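Amidohydrolase (Pseudomonas aeruginosa, PDB 2I5G) probably acts as a metal-dependent dipeptidase of the M19 (membrane dipeptidase) family, hydrolysing peptide bonds in small substrates. Local coordinates at residues 41-45 / 119-123; 128-132 / 188-192; 136-142 / 167-171; 44-50 / 94-99. The protein carries 2 engineered substitutions. All blocks are in the same frame, centred on the assembly; numbering follows the deposited sequence.

Contact 1: 41-45 / 119-123; sequences VSVWE and CYNTQ
W44 and Y120 meet as a T-shaped pair: the two six-membered rings have centroids 5.0 Å apart and planes at 88°, and it is the tyrosine edge that points at the indole face. The touch is made by Y120 CD2, 3.5 Å from W44 CZ2 and set toward the rim of the bicycle. A CH-pi contact covers the tyrosine itself, V43 CG2 standing 3.6 Å from the ring centroid and only 13° off the normal. Y120 CG lies anti to the backbone N (chi1 -166°), which carries the ring across to 41-45 with one face turned to V43. N121 OD1 lies over the opposite face.

Polar groups border the indole. The Y120 carbonyl O comes within 3.3 Å of W44 CH2, and T122 OG1 sits near the ring plane at its edge, hydrogen-bonded to D265. W44 NE1 donates to W261 O. E45 OE2 accepts from both V43 N (2.8 Å) and W44 N (3.1 Å), which reach it from opposite faces of the carboxylate plane.

Aromatic packing thus joins the loops that follow strands 36-40 and 113-117, on the C-terminal rim of a TIM-barrel-type fold, the end where M19 active sites lie.

Contact 2: 128-132 / 188-192; sequences TGCYE and EHPRN
A type I beta turn, H189 to N192, presents its residues to C130 and Y131 where two loops of the barrel rim meet, one after strand 177-181 and the other after strand 113-117. The turn closes through N192 N to H189 O, 3.1 Å. Inside it H189 ND1 accepts from R191 N at 2.8 Å; the N-H...N angle of 168° and a donor lying 7° from the imidazole plane mark a nearly straight, in-plane bond that fixes the ring's rotation.

So held, the ring offers its edge to Y131, whose OH lies in the imidazole plane, 3.3 Å from H189 CE1. The phenol also comes near P190, Y131 CE2 lying 4.4 Å from P190 CB, a loose apolar touch. C130 SG rests against the aliphatic part of the arginine, 3.5 Å from R191 CG, while C130 CB lies 3.8 Å from P190 O.

No hydrogen bond crosses between 128-132 and 188-192. The R191 chain, bent at chi3, takes its guanidinium on to H180 O, while F216 meets the H189 ring. Van der Waals packing joins these beta-alpha loops at the C-terminal mouth of the TIM-type barrel.

Contact 3: 136-142 / 167-171; sequences GLSGFGR and EVILE
E167 and L137 cross obliquely, the glutamate reaching back over the backbone ahead of helix 139-151. Its CG is anti to the carbonyl carbon and the chain runs extended from there, so the carboxylate arrives beside G136 and L137: E167 OE2 is 3.2 Å from G136 CA, and E167 OE1 accepts from L137 N at 2.9 Å. That bond is weak, its N-H...O angle being 132°. The stronger polar partner of E167 OE1 is R133 of the second subunit, in a salt bridge, so this carboxylate links the segment to the dimer interface.

L137 points at helix 162-171 with CG anti to its own N (chi1 -177°), which lays the isobutyl group between the two helices. There it crosses V168 at about a right angle, L137 CD1 lying 4.1 Å from V168 CG2, and L137 CB packs 3.7 Å from E167 CB.

Further along, R142 and E171 also approach obliquely, in a salt bridge from R142 NH2 to E171 OE1. As modelled, OE1 lies over the guanidinium face with the two planes 84° apart, but this placement is doubtful because OE1 is too close to its neighbour. R142 NH1 also reaches a water at 3.3 Å, and this water donates to E167 O at 2.7 Å, tying the arginine to the facing helix a second time.

S138 is the N-cap of helix 139-151, its OG accepting from G141 N at 3.1 Å. Helices 139-151 and 162-171, joined in sequence through strand 154-156, pack side by side as in the helical layer round a TIM-type barrel.

Contact 4: 44-50 / 94-99; sequences WEGFQAT and NAHAFE
The amino end of helix 47-63 is met by the carboxylate of E99: F47 N, in the first residue of the helix, donates to E99 OE1 at 3.1 Å with an N-H...O angle of 155°. The donor approaches from above the carboxylate plane, 46° out of it. A water donating to the same OE1 accepts from Q48 N at 2.7 Å, so OE1 takes F47 N directly and reaches Q48 N through the water. A negative group here would probably be stabilised by the helix dipole. E99 gets there with an extended chain beyond CG.

G46 holds the N-cap position. Its O takes T50 OG1 at 2.7 Å and T50 N at 3.0 Å, from opposite faces of the carbonyl plane; T50 OG1 also bonds S42 OG and packs 3.4 Å from A97 CB.

Across the contact lies the 3-10 turn 96-98, entered through an Asx turn in which N94 OD1 accepts from H96 N, all in the loop that follows strand 86-92 of the TIM-type barrel. N94 ND2 goes to V43 O.

H96 turns its ring edge to the backbone, with H96 CD2 3.4 Å from W44 O. A97 O lies near the plane of the F47 ring at its edge, and 3.3 Å from F47 CA in a CA-H...O contact. F47 has CG anti to its N (chi1 179°), which turns the phenyl away from 94-99 toward helix 103-110, where it stacks on Y104.

Contact 1 is fully buried, contacts 3 and 4 are partly so, and contact 2 lies at the surface. Contacts 1 and 4 share W44 and E45, their centres about 8 Å apart, and are stitched together by V43 O with N94 ND2. Contacts 1 and 2 draw on the same loop after strand 113-117, where backbone bonds tie N121 to Y131 and T122 to G129. A T-shaped aromatic pair and CH-pi packing dominate contact 1, loose van der Waals touches contact 2. Carboxylates bond across the interface only in the partly buried contacts: contact 3 through glutamates, together with leucine-valine packing, and contact 4 at a helix start.

Contact 1: 41-45 / 119-123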
loop_
_atom_site.group_PDB
_atom_site.type_symbol
_atom_site.label_atom_id
_atom_site.label_comp_id
_atom_site.label_asym_id
_atom_site.label_seq_id
_atom_site.Cartn_x
_atom_site.Cartn_y
_atom_site.Cartn_z
ATOM N N VAL A 41 -13.050 12.029 -8.735
ATOM C CA VAL A 41 -12.385 11.744 -9.999
ATOM C C VAL A 41 -11.383 10.593 -9.805
ATOM O O VAL A 41 -10.501 10.370 -10.639
ATOM C CB VAL A 41 -11.627 12.994 -10.527
ATOM C CG1 VAL A 41 -12.570 14.194 -10.594
ATOM C CG2 VAL A 41 -10.451 13.307 -9.637
ATOM N N SER A 42 -11.531 9.857 -8.706
ATOM C CA SER A 42 -10.621 8.757 -8.411
ATOM C C SER A 42 -11.051 7.964 -7.179
ATOM O O SER A 42 -11.478 8.544 -6.175
ATOM C CB SER A 42 -9.203 9.315 -8.192
ATOM O OG SER A 42 -8.292 8.333 -7.729
ATOM N N VAL A 43 -10.938 6.638 -7.265
ATOM C CA VAL A 43 -11.277 5.760 -6.144
ATOM C C VAL A 43 -10.290 4.593 -6.018
ATOM O O VAL A 43 -9.742 4.363 -4.943
ATOM C CB VAL A 43 -12.759 5.250 -6.232
ATOM C CG1 VAL A 43 -13.171 5.121 -7.651
ATOM C CG2 VAL A 43 -12.922 3.918 -5.508
ATOM N N TRP A 44 -10.049 3.867 -7.105
ATOM C CA TRP A 44 -9.101 2.753 -7.075
ATOM C C TRP A 44 -7.868 3.078 -7.928
ATOM O O TRP A 44 -6.798 2.499 -7.732
ATOM C CB TRP A 44 -9.747 1.466 -7.612
ATOM C CG TRP A 44 -10.750 0.782 -6.698
ATOM C CD1 TRP A 44 -12.010 0.374 -7.033
ATOM C CD2 TRP A 44 -10.553 0.375 -5.334
ATOM N NE1 TRP A 44 -12.607 -0.260 -5.973
ATOM C CE2 TRP A 44 -11.738 -0.275 -4.916
ATOM C CE3 TRP A 44 -9.491 0.496 -4.424
ATOM C CZ2 TRP A 44 -11.893 -0.803 -3.628
ATOM C CZ3 TRP A 44 -9.644 -0.030 -3.144
ATOM C CH2 TRP A 44 -10.839 -0.671 -2.760
ATOM N N GLU A 45 -8.025 4.016 -8.859
ATOM C CA GLU A 45 -6.955 4.410 -9.780
ATOM C C GLU A 45 -5.637 4.943 -9.210
ATOM O O GLU A 45 -5.603 5.581 -8.159
ATOM C CB GLU A 45 -7.499 5.423 -10.794
ATOM C CG GLU A 45 -8.658 6.265 -10.292
ATOM C CD GLU A 45 -10.010 5.673 -10.646
ATOM O OE1 GLU A 45 -10.332 5.593 -11.851
ATOM O OE2 GLU A 45 -10.751 5.290 -9.721
ATOM N N CYS A 119 -8.047 6.688 2.689
ATOM C CA CYS A 119 -8.078 5.316 2.217
ATOM C C CYS A 119 -9.449 4.991 1.662
ATOM O O CYS A 119 -10.380 5.791 1.784
ATOM C CB CYS A 119 -7.771 4.363 3.370
ATOM S SG CYS A 119 -6.274 4.767 4.311
ATOM N N TYR A 120 -9.571 3.810 1.061
ATOM C CA TYR A 120 -10.841 3.369 0.509
ATOM C C TYR A 120 -11.123 1.900 0.810
ATOM O O TYR A 120 -10.680 1.015 0.082
ATOM C CB TYR A 120 -10.884 3.581 -1.006
ATOM C CG TYR A 120 -12.285 3.451 -1.558
ATOM C CD1 TYR A 120 -13.219 4.479 -1.385
ATOM C CD2 TYR A 120 -12.704 2.278 -2.185
ATOM C CE1 TYR A 120 -14.534 4.343 -1.816
ATOM C CE2 TYR A 120 -14.018 2.127 -2.618
ATOM C CZ TYR A 120 -14.931 3.163 -2.430
ATOM O OH TYR A 120 -16.244 3.018 -2.840
ATOM N N ASN A 121 -11.849 1.657 1.897
ATOM C CA ASN A 121 -12.245 0.310 2.312
ATOM C C ASN A 121 -11.152 -0.639 2.786
ATOM O O ASN A 121 -11.305 -1.286 3.822
ATOM C CB ASN A 121 -13.023 -0.381 1.188
ATOM C CG ASN A 121 -14.182 0.452 0.685
ATOM O OD1 ASN A 121 -14.542 1.472 1.287
ATOM N ND2 ASN A 121 -14.784 0.019 -0.427
ATOM N N THR A 122 -10.061 -0.739 2.033
ATOM C CA THR A 122 -8.975 -1.649 2.387
ATOM C C THR A 122 -7.628 -0.968 2.641
ATOM O O THR A 122 -7.513 0.254 2.560
ATOM C CB THR A 122 -8.798 -2.710 1.297
ATOM O OG1 THR A 122 -8.788 -2.069 0.018
ATOM C CG2 THR A 122 -9.931 -3.719 1.345
ATOM N N GLN A 123 -6.606 -1.765 2.937
ATOM C CA GLN A 123 -5.282 -1.222 3.225
ATOM C C GLN A 123 -4.637 -0.447 2.074
ATOM O O GLN A 123 -4.641 -0.881 0.923
ATOM C CB GLN A 123 -4.345 -2.335 3.697
ATOM C CG GLN A 123 -2.977 -1.852 4.141
ATOM C CD GLN A 123 -2.219 -2.907 4.930
ATOM O OE1 GLN A 123 -2.637 -3.298 6.022
ATOM N NE2 GLN A 123 -1.102 -3.375 4.379
#

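Contact 2: 128-132 / 188-192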
loop_
_atom_site.group_PDB
_atom_site.type_symbol
_atom_site.label_atom_id
_atom_site.label_comp_id
_atom_site.label_asym_id
_atom_site.label_seq_id
_atom_site.Cartn_x
_atom_site.Cartn_y
_atom_site.Cartn_z
ATOM N N THR A 128 -5.517 2.193 6.491
ATOM C CA THR A 128 -6.361 1.079 6.096
ATOM C C THR A 128 -7.847 1.457 6.184
ATOM O O THR A 128 -8.265 2.182 7.090
ATOM C CB THR A 128 -6.028 -0.181 6.950
ATOM O OG1 THR A 128 -7.037 -1.184 6.772
ATOM C CG2 THR A 128 -5.924 0.186 8.403
ATOM N N GLY A 129 -8.625 0.969 5.218
ATOM C CA GLY A 129 -10.047 1.262 5.144
ATOM C C GLY A 129 -10.939 0.703 6.235
ATOM O O GLY A 129 -10.467 0.093 7.191
ATOM N N CYS A 130 -12.243 0.892 6.068
ATOM C CA CYS A 130 -13.208 0.451 7.065
ATOM C C CYS A 130 -13.796 -0.952 6.911
ATOM O O CYS A 130 -14.655 -1.344 7.699
ATOM C CB CYS A 130 -14.349 1.472 7.161
ATOM S SG CYS A 130 -15.295 1.675 5.636
ATOM N N TYR A 131 -13.351 -1.715 5.924
ATOM C CA TYR A 131 -13.892 -3.061 5.756
ATOM C C TYR A 131 -12.899 -4.165 6.081
ATOM O O TYR A 131 -13.098 -5.311 5.690
ATOM C CB TYR A 131 -14.390 -3.274 4.328
ATOM C CG TYR A 131 -15.639 -2.509 3.978
ATOM C CD1 TYR A 131 -15.573 -1.179 3.566
ATOM C CD2 TYR A 131 -16.892 -3.126 4.029
ATOM C CE1 TYR A 131 -16.723 -0.480 3.207
ATOM C CE2 TYR A 131 -18.053 -2.431 3.672
ATOM C CZ TYR A 131 -17.958 -1.108 3.261
ATOM O OH TYR A 131 -19.095 -0.405 2.919
ATOM N N GLU A 132 -11.844 -3.832 6.812
ATOM C CA GLU A 132 -10.815 -4.811 7.136
ATOM C C GLU A 132 -10.082 -4.418 8.416
ATOM O O GLU A 132 -10.160 -3.272 8.853
ATOM C CB GLU A 132 -9.831 -4.872 5.965
ATOM C CG GLU A 132 -8.682 -5.845 6.098
ATOM C CD GLU A 132 -7.762 -5.814 4.880
ATOM O OE1 GLU A 132 -7.032 -6.801 4.667
ATOM O OE2 GLU A 132 -7.763 -4.805 4.136
ATOM N N GLU A 188 -26.002 -0.188 12.352
ATOM C CA GLU A 188 -24.659 -0.673 12.659
ATOM C C GLU A 188 -23.600 -0.523 11.580
ATOM O O GLU A 188 -22.556 0.071 11.827
ATOM C CB GLU A 188 -24.710 -2.131 13.117
ATOM C CG GLU A 188 -25.061 -2.257 14.579
ATOM C CD GLU A 188 -24.287 -1.262 15.433
ATOM O OE1 GLU A 188 -23.040 -1.276 15.377
ATOM O OE2 GLU A 188 -24.920 -0.460 16.155
ATOM N N HIS A 189 -23.867 -1.076 10.402
ATOM C CA HIS A 189 -22.952 -1.033 9.249
ATOM C C HIS A 189 -21.507 -0.537 9.435
ATOM O O HIS A 189 -21.253 0.489 10.063
ATOM C CB HIS A 189 -23.594 -0.236 8.105
ATOM C CG HIS A 189 -22.970 -0.500 6.769
ATOM N ND1 HIS A 189 -21.707 -0.055 6.434
ATOM C CD2 HIS A 189 -23.410 -1.216 5.708
ATOM C CE1 HIS A 189 -21.396 -0.489 5.226
ATOM N NE2 HIS A 189 -22.413 -1.196 4.763
ATOM N N PRO A 190 -20.538 -1.257 8.849
ATOM C CA PRO A 190 -19.109 -0.934 8.916
ATOM C C PRO A 190 -18.709 0.495 8.503
ATOM O O PRO A 190 -17.662 0.993 8.930
ATOM C CB PRO A 190 -18.482 -1.982 8.001
ATOM C CG PRO A 190 -19.369 -3.161 8.202
ATOM C CD PRO A 190 -20.744 -2.539 8.151
ATOM N N ARG A 191 -19.516 1.157 7.678
ATOM C CA ARG A 191 -19.149 2.505 7.262
ATOM C C ARG A 191 -19.758 3.634 8.082
ATOM O O ARG A 191 -19.402 4.797 7.902
ATOM C CB ARG A 191 -19.441 2.716 5.773
ATOM C CG ARG A 191 -18.280 3.396 5.087
ATOM C CD ARG A 191 -18.411 3.510 3.585
ATOM N NE ARG A 191 -19.355 4.541 3.169
ATOM C CZ ARG A 191 -19.408 5.769 3.677
ATOM N NH1 ARG A 191 -18.574 6.138 4.640
ATOM N NH2 ARG A 191 -20.294 6.635 3.206
ATOM N N ASN A 192 -20.672 3.300 8.983
ATOM C CA ASN A 192 -21.283 4.312 9.835
ATOM C C ASN A 192 -20.355 4.641 11.001
ATOM O O ASN A 192 -19.496 3.834 11.364
ATOM C CB ASN A 192 -22.628 3.826 10.370
ATOM C CG ASN A 192 -23.711 3.877 9.328
ATOM O OD1 ASN A 192 -23.585 4.579 8.330
ATOM N ND2 ASN A 192 -24.792 3.149 9.558
#

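Contact 3: 136-142 / 167-171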
loop_
_atom_site.group_PDB
_atom_site.type_symbol
_atom_site.label_atom_id
_atom_site.label_comp_id
_atom_site.label_asym_id
_atom_site.label_seq_id
_atom_site.Cartn_x
_atom_site.Cartn_y
_atom_site.Cartn_z
ATOM N N GLY A 136 -3.887 1.093 11.474
ATOM C CA GLY A 136 -3.508 2.417 11.925
ATOM C C GLY A 136 -2.816 3.194 10.830
ATOM O O GLY A 136 -2.572 2.665 9.741
ATOM N N LEU A 137 -2.504 4.454 11.117
ATOM C CA LEU A 137 -1.824 5.327 10.167
ATOM C C LEU A 137 -0.361 4.899 10.047
ATOM O O LEU A 137 0.356 4.803 11.053
ATOM C CB LEU A 137 -1.910 6.774 10.650
ATOM C CG LEU A 137 -1.304 7.831 9.733
ATOM C CD1 LEU A 137 -1.957 7.762 8.358
ATOM C CD2 LEU A 137 -1.498 9.200 10.355
ATOM N N SER A 138 0.083 4.638 8.823
ATOM C CA SER A 138 1.459 4.193 8.608
ATOM C C SER A 138 2.418 5.368 8.681
ATOM O O SER A 138 1.989 6.515 8.750
ATOM C CB SER A 138 1.602 3.513 7.241
ATOM O OG SER A 138 1.766 4.466 6.205
ATOM N N GLY A 139 3.717 5.075 8.669
ATOM C CA GLY A 139 4.704 6.135 8.714
ATOM C C GLY A 139 4.553 7.030 7.496
ATOM O O GLY A 139 4.443 8.254 7.624
ATOM N N PHE A 140 4.540 6.415 6.311
ATOM C CA PHE A 140 4.392 7.146 5.057
ATOM C C PHE A 140 3.129 8.008 5.107
ATOM O O PHE A 140 3.098 9.126 4.582
ATOM C CB PHE A 140 4.311 6.166 3.892
ATOM C CG PHE A 140 4.312 6.822 2.544
ATOM C CD1 PHE A 140 5.426 7.521 2.094
ATOM C CD2 PHE A 140 3.200 6.731 1.712
ATOM C CE1 PHE A 140 5.435 8.120 0.829
ATOM C CE2 PHE A 140 3.200 7.328 0.442
ATOM C CZ PHE A 140 4.320 8.021 0.004
ATOM N N GLY A 141 2.088 7.484 5.748
ATOM C CA GLY A 141 0.844 8.224 5.869
ATOM C C GLY A 141 0.984 9.528 6.640
ATOM O O GLY A 141 0.310 10.507 6.336
ATOM N N ARG A 142 1.855 9.554 7.642
ATOM C CA ARG A 142 2.045 10.766 8.427
ATOM C C ARG A 142 2.749 11.824 7.587
ATOM O O ARG A 142 2.587 13.023 7.818
ATOM C CB ARG A 142 2.871 10.476 9.680
ATOM C CG ARG A 142 2.311 9.378 10.555
ATOM C CD ARG A 142 3.152 9.220 11.806
ATOM N NE ARG A 142 2.921 10.310 12.750
ATOM C CZ ARG A 142 1.883 10.369 13.581
ATOM N NH1 ARG A 142 0.976 9.399 13.592
ATOM N NH2 ARG A 142 1.750 11.400 14.406
ATOM N N GLU A 167 -5.897 8.581 14.274
ATOM C CA GLU A 167 -4.528 9.076 14.171
ATOM C C GLU A 167 -4.476 10.285 13.248
ATOM O O GLU A 167 -3.778 11.259 13.524
ATOM C CB GLU A 167 -3.603 7.968 13.661
ATOM C CG GLU A 167 -3.358 6.874 14.689
ATOM C CD GLU A 167 -2.659 5.654 14.118
ATOM O OE1 GLU A 167 -1.571 5.800 13.530
ATOM O OE2 GLU A 167 -3.196 4.538 14.262
ATOM N N VAL A 168 -5.236 10.228 12.162
ATOM C CA VAL A 168 -5.278 11.332 11.211
ATOM C C VAL A 168 -5.858 12.598 11.854
ATOM O O VAL A 168 -5.368 13.703 11.622
ATOM C CB VAL A 168 -6.114 10.950 9.953
ATOM C CG1 VAL A 168 -6.296 12.162 9.039
ATOM C CG2 VAL A 168 -5.418 9.828 9.200
ATOM N N ILE A 169 -6.899 12.445 12.665
ATOM C CA ILE A 169 -7.499 13.607 13.313
ATOM C C ILE A 169 -6.500 14.259 14.268
ATOM O O ILE A 169 -6.440 15.487 14.387
ATOM C CB ILE A 169 -8.764 13.221 14.117
ATOM C CG1 ILE A 169 -9.816 12.618 13.179
ATOM C CG2 ILE A 169 -9.317 14.454 14.839
ATOM C CD1 ILE A 169 -11.037 12.080 13.885
ATOM N N LEU A 170 -5.718 13.423 14.940
ATOM C CA LEU A 170 -4.726 13.880 15.904
ATOM C C LEU A 170 -3.456 14.430 15.255
ATOM O O LEU A 170 -2.727 15.198 15.870
ATOM C CB LEU A 170 -4.365 12.714 16.828
ATOM C CG LEU A 170 -4.873 12.648 18.275
ATOM C CD1 LEU A 170 -6.184 13.391 18.444
ATOM C CD2 LEU A 170 -5.015 11.183 18.661
ATOM N N GLU A 171 -3.202 14.041 14.010
ATOM C CA GLU A 171 -2.001 14.461 13.287
ATOM C C GLU A 171 -2.140 15.729 12.442
ATOM O O GLU A 171 -1.209 16.530 12.372
ATOM C CB GLU A 171 -1.516 13.294 12.413
ATOM C CG GLU A 171 -0.510 13.633 11.310
ATOM C CD GLU A 171 0.897 13.865 11.824
ATOM O OE1 GLU A 171 1.404 13.021 12.593
ATOM O OE2 GLU A 171 1.504 14.888 11.442
HETATM O O HOH W 1 -1.762 10.362 15.141
#

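Contact 4: 44-50 / 94-99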
loop_
_atom_site.group_PDB
_atom_site.type_symbol
_atom_site.label_atom_id
_atom_site.label_comp_id
_atom_site.label_asym_id
_atom_site.label_seq_id
_atom_site.Cartn_x
_atom_site.Cartn_y
_atom_site.Cartn_z
ATOM N N TRP A 44 -10.049 3.867 -7.105
ATOM C CA TRP A 44 -9.101 2.753 -7.075
ATOM C C TRP A 44 -7.868 3.078 -7.928
ATOM O O TRP A 44 -6.798 2.499 -7.732
ATOM C CB TRP A 44 -9.747 1.466 -7.612
ATOM C CG TRP A 44 -10.750 0.782 -6.698
ATOM C CD1 TRP A 44 -12.010 0.374 -7.033
ATOM C CD2 TRP A 44 -10.553 0.375 -5.334
ATOM N NE1 TRP A 44 -12.607 -0.260 -5.973
ATOM C CE2 TRP A 44 -11.738 -0.275 -4.916
ATOM C CE3 TRP A 44 -9.491 0.496 -4.424
ATOM C CZ2 TRP A 44 -11.893 -0.803 -3.628
ATOM C CZ3 TRP A 44 -9.644 -0.030 -3.144
ATOM C CH2 TRP A 44 -10.839 -0.671 -2.760
ATOM N N GLU A 45 -8.025 4.016 -8.859
ATOM C CA GLU A 45 -6.955 4.410 -9.780
ATOM C C GLU A 45 -5.637 4.943 -9.210
ATOM O O GLU A 45 -5.603 5.581 -8.159
ATOM C CB GLU A 45 -7.499 5.423 -10.794
ATOM C CG GLU A 45 -8.658 6.265 -10.292
ATOM C CD GLU A 45 -10.010 5.673 -10.646
ATOM O OE1 GLU A 45 -10.332 5.593 -11.851
ATOM O OE2 GLU A 45 -10.751 5.290 -9.721
ATOM N N GLY A 46 -4.550 4.673 -9.932
ATOM C CA GLY A 46 -3.236 5.135 -9.522
ATOM C C GLY A 46 -3.012 6.544 -10.038
ATOM O O GLY A 46 -3.973 7.217 -10.414
ATOM N N PHE A 47 -1.758 6.990 -10.078
ATOM C CA PHE A 47 -1.435 8.342 -10.547
ATOM C C PHE A 47 -1.961 8.679 -11.946
ATOM O O PHE A 47 -2.959 9.384 -12.087
ATOM C CB PHE A 47 0.082 8.575 -10.520
ATOM C CG PHE A 47 0.493 9.937 -11.011
ATOM C CD1 PHE A 47 0.200 11.079 -10.269
ATOM C CD2 PHE A 47 1.142 10.085 -12.233
ATOM C CE1 PHE A 47 0.542 12.346 -10.736
ATOM C CE2 PHE A 47 1.488 11.346 -12.709
ATOM C CZ PHE A 47 1.186 12.479 -11.958
ATOM N N GLN A 48 -1.291 8.178 -12.978
ATOM C CA GLN A 48 -1.700 8.466 -14.349
ATOM C C GLN A 48 -3.174 8.208 -14.662
ATOM O O GLN A 48 -3.793 8.984 -15.388
ATOM C CB GLN A 48 -0.812 7.707 -15.349
ATOM C CG GLN A 48 -1.061 8.083 -16.820
ATOM C CD GLN A 48 0.182 7.953 -17.693
ATOM O OE1 GLN A 48 1.226 7.512 -17.232
ATOM N NE2 GLN A 48 0.069 8.343 -18.956
ATOM N N ALA A 49 -3.753 7.138 -14.133
ATOM C CA ALA A 49 -5.162 6.883 -14.421
ATOM C C ALA A 49 -6.012 7.990 -13.798
ATOM O O ALA A 49 -7.037 8.376 -14.354
ATOM C CB ALA A 49 -5.592 5.503 -13.891
ATOM N N THR A 50 -5.579 8.503 -12.648
ATOM C CA THR A 50 -6.307 9.582 -11.988
ATOM C C THR A 50 -6.161 10.855 -12.820
ATOM O O THR A 50 -7.128 11.597 -13.021
ATOM C CB THR A 50 -5.774 9.832 -10.547
ATOM O OG1 THR A 50 -6.108 8.714 -9.710
ATOM C CG2 THR A 50 -6.378 11.106 -9.960
ATOM N N ASN A 94 -9.478 8.259 -2.460
ATOM C CA ASN A 94 -8.366 7.380 -2.130
ATOM C C ASN A 94 -7.049 8.136 -2.280
ATOM O O ASN A 94 -6.868 8.894 -3.229
ATOM C CB ASN A 94 -8.359 6.165 -3.058
ATOM C CG ASN A 94 -7.572 4.998 -2.491
ATOM O OD1 ASN A 94 -6.662 5.178 -1.684
ATOM N ND2 ASN A 94 -7.913 3.792 -2.923
ATOM N N ALA A 95 -6.134 7.927 -1.341
ATOM C CA ALA A 95 -4.831 8.575 -1.397
ATOM C C ALA A 95 -3.911 7.789 -2.327
ATOM O O ALA A 95 -2.794 8.217 -2.615
ATOM C CB ALA A 95 -4.225 8.640 -0.010
ATOM N N HIS A 96 -4.396 6.643 -2.801
ATOM C CA HIS A 96 -3.620 5.776 -3.677
ATOM C C HIS A 96 -3.113 6.471 -4.939
ATOM O O HIS A 96 -2.088 6.073 -5.505
ATOM C CB HIS A 96 -4.436 4.541 -4.055
ATOM C CG HIS A 96 -3.655 3.522 -4.823
ATOM N ND1 HIS A 96 -2.507 2.938 -4.329
ATOM C CD2 HIS A 96 -3.837 3.005 -6.063
ATOM C CE1 HIS A 96 -2.014 2.108 -5.231
ATOM N NE2 HIS A 96 -2.803 2.131 -6.293
ATOM N N ALA A 97 -3.826 7.509 -5.373
ATOM C CA ALA A 97 -3.444 8.271 -6.559
ATOM C C ALA A 97 -2.062 8.898 -6.382
ATOM O O ALA A 97 -1.370 9.171 -7.367
ATOM C CB ALA A 97 -4.466 9.349 -6.826
ATOM N N PHE A 98 -1.668 9.137 -5.131
ATOM C CA PHE A 98 -0.352 9.705 -4.834
ATOM C C PHE A 98 0.712 8.622 -4.973
ATOM O O PHE A 98 1.911 8.916 -4.975
ATOM C CB PHE A 98 -0.266 10.222 -3.395
ATOM C CG PHE A 98 -1.245 11.302 -3.060
ATOM C CD1 PHE A 98 -1.473 12.358 -3.933
ATOM C CD2 PHE A 98 -1.896 11.294 -1.824
ATOM C CE1 PHE A 98 -2.331 13.394 -3.580
ATOM C CE2 PHE A 98 -2.755 12.322 -1.458
ATOM C CZ PHE A 98 -2.973 13.373 -2.334
ATOM N N GLU A 99 0.276 7.370 -5.072
ATOM C CA GLU A 99 1.203 6.249 -5.164
ATOM C C GLU A 99 2.224 6.340 -4.015
ATOM O O GLU A 99 1.827 6.408 -2.846
ATOM C CB GLU A 99 1.881 6.232 -6.539
ATOM C CG GLU A 99 0.909 5.830 -7.656
ATOM C CD GLU A 99 1.552 5.694 -9.039
ATOM O OE1 GLU A 99 0.822 5.318 -9.986
ATOM O OE2 GLU A 99 2.769 5.959 -9.182
HETATM O O HOH W 2 0.197 5.964 -12.348
#